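Local coordinates for 4-hydroxy-3-methylbut-2-enyl diphosphate reductase, apicoplast (Plasmodium falciparum, PDB 4N7B), which reduces 4-hydroxy-3-methylbut-2-enyl diphosphate to isopentenyl and dimethylallyl diphosphate, the last step of isoprenoid precursor synthesis, using an iron-sulfur cluster, at residues A[220-226]-A[505-511]; A[225-231]-A[418-423]; A[430-436]-A[477-483]. All coordinates share one frame; numbering follows the deposited sequence.

All three contacts belong to one parallel sheet, ordered 458-461, 432-436, 477-482, 221-226, 506-511, and to the loop that leaves it for the [3Fe-4S] cluster. Contact 1 adds an edge strand, 506-511, and contact 3, its centre about 9 Å away, pairs 432-436 with 477-482. Strands 221-226 and 477-482 join the two, with Ile478 O 2.8 Å from Tyr223 N. Contact 2 shares Ile225 and Asn226 with contact 1 and follows the chain off the sheet, past helix 414-427, to Cys231, whose SG binds iron FE1 at 2.3 Å. Ala483, ending contact 3, has its side chain about 8 Å from the cluster and about 3 Å from that of Asn443, which by similarity binds the substrate.

Contact 1 of 3, residues A[220-226]-A[505-511]; sequences KILYLIN and YTLQNFD
Lys220 lies across the ring of Tyr505, and its chain can be followed atom by atom. CB rests 3.8 Å from Tyr505 CD2. The chain then runs extended until it bends at chi3 (74°), which carries CE over the ring face, 3.8 Å from the Tyr505 ring centroid in a CH-pi contact. NZ stays over the same ring in a cation-pi contact, 22° off the normal, while hydrogen-bonding to Phe503 O and to a water that also donates to Tyr505 OH. Tyr505 OH also hydrogen-bonds to Val475 O.

Beyond this end the backbones pair in register from Ile221-Thr506 to Asn226-Asp511. Six N-H...O bonds link them, for example Phe510 N to Leu224 O, 2.8 Å and 173° at the hydrogen. On one face Leu507 CD1 sits 3.9 Å from Leu224 CB and near Leu222 CD2, and helix 488-499 packs on Leu222 and Leu224. On the other, Ile225 and Phe510 turn toward helix 414-427, and Ile221 CG2 covers the Tyr223 ring centre from 3.7 Å above its plane. Such a parallel sheet, with helix 488-499 on one face and helix 414-427 on the other, is characteristic of a three-layer alpha-beta-alpha sandwich; strand 506-511 forms one edge of the sheet.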
# COMPACT_ATOMS: atom_id res chain seq x y z
N LYS A 220 16.92 7.58 -27.56
CA LYS A 220 16.81 7.17 -26.17
C LYS A 220 15.83 8.07 -25.43
O LYS A 220 15.96 9.30 -25.47
CB LYS A 220 18.19 7.20 -25.52
CG LYS A 220 19.19 6.31 -26.27
CD LYS A 220 20.54 6.31 -25.62
CE LYS A 220 20.53 5.50 -24.34
NZ LYS A 220 21.89 5.38 -23.74
N ILE A 221 14.86 7.47 -24.75
CA ILE A 221 13.86 8.24 -24.04
C ILE A 221 13.56 7.67 -22.67
O ILE A 221 13.38 6.45 -22.51
CB ILE A 221 12.54 8.29 -24.79
CG1 ILE A 221 12.73 8.90 -26.16
CG2 ILE A 221 11.51 9.08 -23.99
CD1 ILE A 221 11.48 8.83 -27.00
N LEU A 222 13.49 8.55 -21.68
CA LEU A 222 13.03 8.18 -20.35
C LEU A 222 11.65 8.77 -20.12
O LEU A 222 11.46 10.00 -20.09
CB LEU A 222 14.01 8.66 -19.29
CG LEU A 222 13.57 8.44 -17.85
CD1 LEU A 222 13.70 7.00 -17.48
CD2 LEU A 222 14.39 9.30 -16.92
N TYR A 223 10.67 7.90 -19.98
CA TYR A 223 9.31 8.33 -19.71
C TYR A 223 9.13 8.37 -18.21
O TYR A 223 9.06 7.32 -17.56
CB TYR A 223 8.32 7.38 -20.33
CG TYR A 223 8.27 7.38 -21.84
CD1 TYR A 223 7.59 8.37 -22.52
CD2 TYR A 223 8.89 6.37 -22.58
CE1 TYR A 223 7.52 8.38 -23.89
CE2 TYR A 223 8.82 6.37 -23.96
CZ TYR A 223 8.14 7.39 -24.61
OH TYR A 223 8.06 7.42 -25.97
N LEU A 224 9.10 9.57 -17.67
CA LEU A 224 8.84 9.77 -16.26
C LEU A 224 7.34 9.84 -16.07
O LEU A 224 6.65 10.73 -16.60
CB LEU A 224 9.51 11.05 -15.75
CG LEU A 224 9.24 11.40 -14.29
CD1 LEU A 224 9.81 10.31 -13.36
CD2 LEU A 224 9.87 12.76 -13.96
N ILE A 225 6.82 8.89 -15.32
CA ILE A 225 5.39 8.66 -15.27
C ILE A 225 4.73 9.35 -14.09
O ILE A 225 5.28 9.39 -12.98
CB ILE A 225 5.10 7.16 -15.19
CG1 ILE A 225 5.61 6.48 -16.46
CG2 ILE A 225 3.63 6.92 -15.05
CD1 ILE A 225 5.69 4.97 -16.38
N ASN A 226 3.53 9.83 -14.34
CA ASN A 226 2.70 10.42 -13.32
C ASN A 226 1.31 9.88 -13.60
O ASN A 226 0.90 9.80 -14.75
CB ASN A 226 2.75 11.96 -13.47
CG ASN A 226 2.22 12.68 -12.27
OD1 ASN A 226 2.74 12.51 -11.15
ND2 ASN A 226 1.20 13.53 -12.48
N TYR A 505 19.50 9.51 -21.73
CA TYR A 505 18.12 9.29 -22.11
C TYR A 505 17.42 10.65 -22.14
O TYR A 505 17.57 11.44 -21.21
CB TYR A 505 17.41 8.36 -21.11
CG TYR A 505 17.89 6.89 -21.18
CD1 TYR A 505 18.96 6.44 -20.41
CD2 TYR A 505 17.27 5.99 -22.02
CE1 TYR A 505 19.41 5.12 -20.50
CE2 TYR A 505 17.72 4.66 -22.12
CZ TYR A 505 18.78 4.23 -21.35
OH TYR A 505 19.21 2.92 -21.43
N THR A 506 16.67 10.92 -23.20
CA THR A 506 15.94 12.19 -23.29
C THR A 506 14.71 12.11 -22.40
O THR A 506 13.92 11.17 -22.48
CB THR A 506 15.50 12.53 -24.72
OG1 THR A 506 16.65 12.75 -25.54
CG2 THR A 506 14.64 13.80 -24.73
N LEU A 507 14.54 13.10 -21.53
CA LEU A 507 13.45 13.09 -20.58
C LEU A 507 12.12 13.49 -21.24
O LEU A 507 12.02 14.51 -21.92
CB LEU A 507 13.77 14.03 -19.42
CG LEU A 507 12.73 14.14 -18.31
CD1 LEU A 507 12.42 12.78 -17.73
CD2 LEU A 507 13.26 15.06 -17.23
N GLN A 508 11.11 12.66 -21.02
CA GLN A 508 9.75 12.98 -21.41
C GLN A 508 8.80 12.63 -20.26
O GLN A 508 9.02 11.67 -19.54
CB GLN A 508 9.34 12.24 -22.68
CG GLN A 508 10.01 12.79 -23.94
CD GLN A 508 9.73 14.27 -24.14
OE1 GLN A 508 8.59 14.67 -24.38
NE2 GLN A 508 10.77 15.09 -24.05
N ASN A 509 7.76 13.44 -20.09
CA ASN A 509 6.74 13.12 -19.10
C ASN A 509 5.67 12.27 -19.73
O ASN A 509 5.26 12.51 -20.86
CB ASN A 509 6.09 14.39 -18.55
CG ASN A 509 7.06 15.21 -17.73
OD1 ASN A 509 7.27 14.94 -16.54
ND2 ASN A 509 7.65 16.21 -18.35
N PHE A 510 5.21 11.28 -18.99
CA PHE A 510 4.01 10.57 -19.39
C PHE A 510 2.94 10.68 -18.32
O PHE A 510 3.14 10.26 -17.17
CB PHE A 510 4.27 9.10 -19.68
CG PHE A 510 3.03 8.39 -20.11
CD1 PHE A 510 2.56 8.54 -21.41
CD2 PHE A 510 2.26 7.70 -19.19
CE1 PHE A 510 1.38 7.94 -21.80
CE2 PHE A 510 1.08 7.11 -19.57
CZ PHE A 510 0.63 7.23 -20.88
N ASP A 511 1.79 11.23 -18.69
CA ASP A 511 0.68 11.41 -17.76
C ASP A 511 -0.46 10.44 -17.99
O ASP A 511 -1.06 10.43 -19.06
CB ASP A 511 0.10 12.81 -17.93
CG ASP A 511 0.87 13.85 -17.15
OD1 ASP A 511 1.82 14.44 -17.72
OD2 ASP A 511 0.51 14.07 -15.97
O HOH W 1 22.13 3.46 -21.78
O HOH W 2 5.76 12.80 -15.27

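Contact 2 of 3, residues A[225-231]-A[418-423]; sequences INPRGFC and NRQTAL. With F3S (Fe3-s4 cluster), chain B.
Arg419 reaches from helix 414-427 to the backbone of the loop 227-231 and makes the direct polar bonds across the contact. NE and NH2 both grip Gly229 O side-on. NE, at 3.0 Å from Gly229 O, lies in the carbonyl plane on a lone pair, whereas NH2, at 3.1 Å from the same oxygen, stands 49° out of that plane. NH2 also makes a weak bond to Arg228 O. A bend at chi2 (140°) turns the guanidinium edge to Gly229 O. NH1 turns elsewhere, to a salt bridge with Glu515 and to Ala415 O. A water donates to both Pro227 O and Arg419 O, bridging loop and helix.

Within the loop, Arg228 NH1 donates to Ile225 O at 2.8 Å, while its NH2 forms a salt bridge with Glu488.

Apolar contacts line the strand end. Ile225 CG2 meets Ala422 CB, and Ile225 CD1 crosses to Leu423 CD1, each at 3.9 Å. Pro227, preceded by a cis peptide, lays CG 3.8 Å from Asn418 CB at about a right angle, and its CB lies over one face of the Arg419 guanidinium.

Metal binding ends the segment: Cys231 SG is 2.3 Å from iron FE1 of the [3Fe-4S] cluster, and Cys231 is the N-cap of helix 232-247, its side chain capping a backbone N there. With one carbonyl held by two nitrogens of a guanidinium itself paired with Glu515, the chemistry implies a loop fixed by buried polar bonds just before its iron ligand. The positive charge would probably also polarise the Gly229 carbonyl.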
# COMPACT_ATOMS: atom_id res chain seq x y z
N ILE A 225 6.82 8.89 -15.32
CA ILE A 225 5.39 8.66 -15.27
C ILE A 225 4.73 9.35 -14.09
O ILE A 225 5.28 9.39 -12.98
CB ILE A 225 5.10 7.16 -15.19
CG1 ILE A 225 5.61 6.48 -16.46
CG2 ILE A 225 3.63 6.92 -15.05
CD1 ILE A 225 5.69 4.97 -16.38
N ASN A 226 3.53 9.83 -14.34
CA ASN A 226 2.70 10.42 -13.32
C ASN A 226 1.31 9.88 -13.60
O ASN A 226 0.90 9.80 -14.75
CB ASN A 226 2.75 11.96 -13.47
CG ASN A 226 2.22 12.68 -12.27
OD1 ASN A 226 2.74 12.51 -11.15
ND2 ASN A 226 1.20 13.53 -12.48
N PRO A 227 0.57 9.49 -12.57
CA PRO A 227 0.95 9.50 -11.16
C PRO A 227 1.90 8.38 -10.75
O PRO A 227 1.96 7.32 -11.38
CB PRO A 227 -0.39 9.32 -10.44
CG PRO A 227 -1.22 8.58 -11.40
CD PRO A 227 -0.83 9.10 -12.76
N ARG A 228 2.63 8.66 -9.67
CA ARG A 228 3.60 7.75 -9.10
C ARG A 228 3.82 8.18 -7.68
O ARG A 228 3.35 9.25 -7.27
CB ARG A 228 4.94 7.85 -9.83
CG ARG A 228 5.59 9.27 -9.71
CD ARG A 228 6.99 9.29 -10.34
NE ARG A 228 7.67 10.55 -10.12
CZ ARG A 228 7.49 11.64 -10.88
NH1 ARG A 228 6.67 11.60 -11.91
NH2 ARG A 228 8.13 12.77 -10.61
N GLY A 229 4.59 7.40 -6.93
CA GLY A 229 5.08 7.88 -5.64
C GLY A 229 3.99 8.04 -4.60
O GLY A 229 2.89 7.46 -4.73
N PHE A 230 4.29 8.81 -3.55
CA PHE A 230 3.45 8.90 -2.36
C PHE A 230 1.95 9.00 -2.69
O PHE A 230 1.53 9.84 -3.49
CB PHE A 230 3.85 10.10 -1.49
CG PHE A 230 5.02 9.85 -0.56
CD1 PHE A 230 5.77 8.69 -0.65
CD2 PHE A 230 5.36 10.79 0.40
CE1 PHE A 230 6.84 8.47 0.20
CE2 PHE A 230 6.42 10.57 1.26
CZ PHE A 230 7.17 9.42 1.16
N CYS A 231 1.16 8.15 -2.05
CA CYS A 231 -0.29 8.32 -2.04
C CYS A 231 -0.62 9.15 -0.81
O CYS A 231 0.27 9.48 0.00
CB CYS A 231 -0.96 6.94 -1.96
SG CYS A 231 -0.55 6.11 -0.40
N ASN A 418 -4.50 3.86 -10.15
CA ASN A 418 -3.92 4.92 -10.94
C ASN A 418 -2.49 4.62 -11.33
O ASN A 418 -2.08 4.89 -12.46
CB ASN A 418 -3.96 6.24 -10.17
CG ASN A 418 -5.35 6.82 -10.05
OD1 ASN A 418 -6.28 6.38 -10.70
ND2 ASN A 418 -5.47 7.88 -9.25
N ARG A 419 -1.69 4.12 -10.40
CA ARG A 419 -0.30 3.88 -10.75
C ARG A 419 -0.14 2.73 -11.75
O ARG A 419 0.65 2.85 -12.69
CB ARG A 419 0.54 3.64 -9.49
CG ARG A 419 0.97 4.95 -8.84
CD ARG A 419 0.89 4.89 -7.34
NE ARG A 419 1.05 6.22 -6.78
CZ ARG A 419 0.07 7.12 -6.70
NH1 ARG A 419 -1.16 6.83 -7.15
NH2 ARG A 419 0.31 8.31 -6.18
N GLN A 420 -0.88 1.63 -11.58
CA GLN A 420 -0.84 0.52 -12.55
C GLN A 420 -1.39 0.96 -13.89
O GLN A 420 -0.83 0.65 -14.94
CB GLN A 420 -1.64 -0.69 -12.04
CG GLN A 420 -0.96 -1.44 -10.92
CD GLN A 420 -1.84 -2.54 -10.32
OE1 GLN A 420 -2.68 -3.12 -11.01
NE2 GLN A 420 -1.66 -2.81 -9.03
N THR A 421 -2.49 1.70 -13.87
CA THR A 421 -3.13 2.11 -15.12
C THR A 421 -2.17 2.97 -15.97
O THR A 421 -2.05 2.77 -17.19
CB THR A 421 -4.44 2.87 -14.86
OG1 THR A 421 -5.37 1.99 -14.21
CG2 THR A 421 -5.06 3.37 -16.18
N ALA A 422 -1.47 3.90 -15.34
CA ALA A 422 -0.60 4.79 -16.08
C ALA A 422 0.59 4.02 -16.65
O ALA A 422 0.94 4.16 -17.81
CB ALA A 422 -0.14 5.91 -15.19
N LEU A 423 1.19 3.18 -15.82
CA LEU A 423 2.32 2.36 -16.25
C LEU A 423 1.91 1.42 -17.39
O LEU A 423 2.64 1.27 -18.39
CB LEU A 423 2.84 1.55 -15.06
CG LEU A 423 3.89 0.48 -15.40
CD1 LEU A 423 5.13 1.14 -16.02
CD2 LEU A 423 4.25 -0.36 -14.16
FE1 F3S B . -2.02 4.36 -0.10
FE3 F3S B . -4.24 3.93 1.36
FE4 F3S B . -3.95 2.91 -1.11
S1 F3S B . -2.14 3.75 2.00
S2 F3S B . -1.77 2.56 -1.40
S3 F3S B . -4.10 5.03 -0.52
S4 F3S B . -4.88 1.93 0.63
O HOH W 3 2.68 4.68 -12.23

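Contact 3 of 3, residues A[430-436]-A[477-483]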
# COMPACT_ATOMS: atom_id res chain seq x y z
N CYS A 430 8.12 0.77 -24.41
CA CYS A 430 9.44 0.73 -23.77
C CYS A 430 10.11 -0.65 -23.82
O CYS A 430 9.46 -1.66 -24.05
CB CYS A 430 9.31 1.17 -22.31
SG CYS A 430 8.68 2.90 -22.10
N ASP A 431 11.42 -0.66 -23.57
CA ASP A 431 12.24 -1.87 -23.55
C ASP A 431 12.44 -2.34 -22.11
O ASP A 431 12.75 -3.50 -21.87
CB ASP A 431 13.60 -1.56 -24.16
CG ASP A 431 13.48 -0.95 -25.55
OD1 ASP A 431 12.82 -1.55 -26.42
OD2 ASP A 431 14.05 0.14 -25.77
N LEU A 432 12.29 -1.43 -21.16
CA LEU A 432 12.50 -1.74 -19.76
C LEU A 432 11.67 -0.84 -18.86
O LEU A 432 11.56 0.37 -19.10
CB LEU A 432 13.97 -1.56 -19.41
CG LEU A 432 14.26 -1.65 -17.92
CD1 LEU A 432 14.20 -3.11 -17.46
CD2 LEU A 432 15.62 -1.05 -17.60
N THR A 433 11.12 -1.42 -17.80
CA THR A 433 10.40 -0.66 -16.79
C THR A 433 11.21 -0.68 -15.48
O THR A 433 11.61 -1.75 -15.01
CB THR A 433 9.00 -1.24 -16.51
OG1 THR A 433 8.14 -1.01 -17.64
CG2 THR A 433 8.40 -0.58 -15.28
N ILE A 434 11.46 0.50 -14.92
CA ILE A 434 12.09 0.60 -13.61
C ILE A 434 11.09 1.12 -12.61
O ILE A 434 10.52 2.20 -12.79
CB ILE A 434 13.29 1.54 -13.60
CG1 ILE A 434 14.42 0.97 -14.44
CG2 ILE A 434 13.78 1.74 -12.16
CD1 ILE A 434 15.56 1.93 -14.61
N VAL A 435 10.84 0.32 -11.58
CA VAL A 435 9.95 0.74 -10.52
C VAL A 435 10.80 1.02 -9.32
O VAL A 435 11.55 0.15 -8.87
CB VAL A 435 8.95 -0.34 -10.15
CG1 VAL A 435 8.08 0.16 -9.00
CG2 VAL A 435 8.10 -0.71 -11.35
N VAL A 436 10.70 2.24 -8.79
CA VAL A 436 11.49 2.60 -7.61
C VAL A 436 10.67 2.31 -6.38
O VAL A 436 9.54 2.76 -6.24
CB VAL A 436 11.93 4.05 -7.66
CG1 VAL A 436 12.84 4.36 -6.49
CG2 VAL A 436 12.62 4.32 -8.99
N LYS A 477 14.45 2.85 -24.58
CA LYS A 477 13.29 3.46 -23.95
C LYS A 477 12.97 2.83 -22.61
O LYS A 477 12.77 1.62 -22.50
CB LYS A 477 12.09 3.42 -24.87
CG LYS A 477 12.40 3.94 -26.27
CD LYS A 477 11.21 4.61 -26.91
CE LYS A 477 11.35 4.65 -28.42
NZ LYS A 477 12.72 5.06 -28.86
N ILE A 478 12.90 3.67 -21.59
CA ILE A 478 12.61 3.27 -20.23
C ILE A 478 11.35 3.93 -19.68
O ILE A 478 11.14 5.15 -19.80
CB ILE A 478 13.78 3.66 -19.34
CG1 ILE A 478 15.02 2.92 -19.78
CG2 ILE A 478 13.46 3.42 -17.87
CD1 ILE A 478 16.28 3.45 -19.15
N ALA A 479 10.50 3.11 -19.09
CA ALA A 479 9.34 3.56 -18.37
C ALA A 479 9.76 3.68 -16.90
O ALA A 479 10.19 2.68 -16.30
CB ALA A 479 8.22 2.54 -18.52
N LEU A 480 9.68 4.87 -16.31
CA LEU A 480 10.11 5.02 -14.91
C LEU A 480 8.96 5.44 -14.02
O LEU A 480 8.32 6.46 -14.27
CB LEU A 480 11.25 6.02 -14.80
CG LEU A 480 11.70 6.40 -13.39
CD1 LEU A 480 12.36 5.23 -12.66
CD2 LEU A 480 12.66 7.59 -13.45
N THR A 481 8.65 4.62 -13.01
CA THR A 481 7.63 4.98 -12.04
C THR A 481 8.05 4.62 -10.62
O THR A 481 9.18 4.20 -10.40
CB THR A 481 6.28 4.33 -12.37
OG1 THR A 481 5.29 4.88 -11.49
CG2 THR A 481 6.34 2.86 -12.18
N SER A 482 7.16 4.76 -9.66
CA SER A 482 7.53 4.49 -8.29
C SER A 482 6.29 4.13 -7.50
O SER A 482 5.19 4.54 -7.83
CB SER A 482 8.22 5.70 -7.66
OG SER A 482 7.35 6.82 -7.69
N ALA A 483 6.50 3.34 -6.45
CA ALA A 483 5.41 2.82 -5.64
C ALA A 483 4.83 3.89 -4.73
O ALA A 483 5.39 4.97 -4.58
CB ALA A 483 5.91 1.67 -4.81
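Strands 432-436 and 477-482 run parallel, 18° apart, as inner neighbours of a five-stranded parallel sheet with helices on both faces, a three-layer alpha-beta-alpha sandwich. The tight part is the face of Ile434, Val436, Ile478 and Leu480. Leu480 CD1 touches both Ile434 CG2 and Val436 CG2, 3.8 Å from each. Chi1 (173°) sets its CG anti to the backbone N, and chi2 turns CD1 toward strand 432-436. Phe494 and Val495 of helix 488-499 pack on that face. On the opposite one, Val435 and Thr481 lie side by side with their CG2 atoms 4.1 Å apart, and Val435 also touches Leu447 and Val448 of helix 442-452. The ladder between is regular, from Ala479 N-Leu432 O to Ala483 N-Val436 O.

The far end, at Cys430, Asp431 and Lys477, is partly exposed. Lys477 O takes a bond from Asp431 N and a weak one from Leu432 N. Cys430 SG still packs closely, 3.6 Å from Ala479 CB; the looseness lies with Asp431 and Lys477. The Lys477 side chain turns off from strand 432-436, its NZ weakly bonded to Asn219 O. Asp431 OD2 accepts from Asn476 N and, on its anti side and 27° out of plane, from Lys477 N at 3.0 Å.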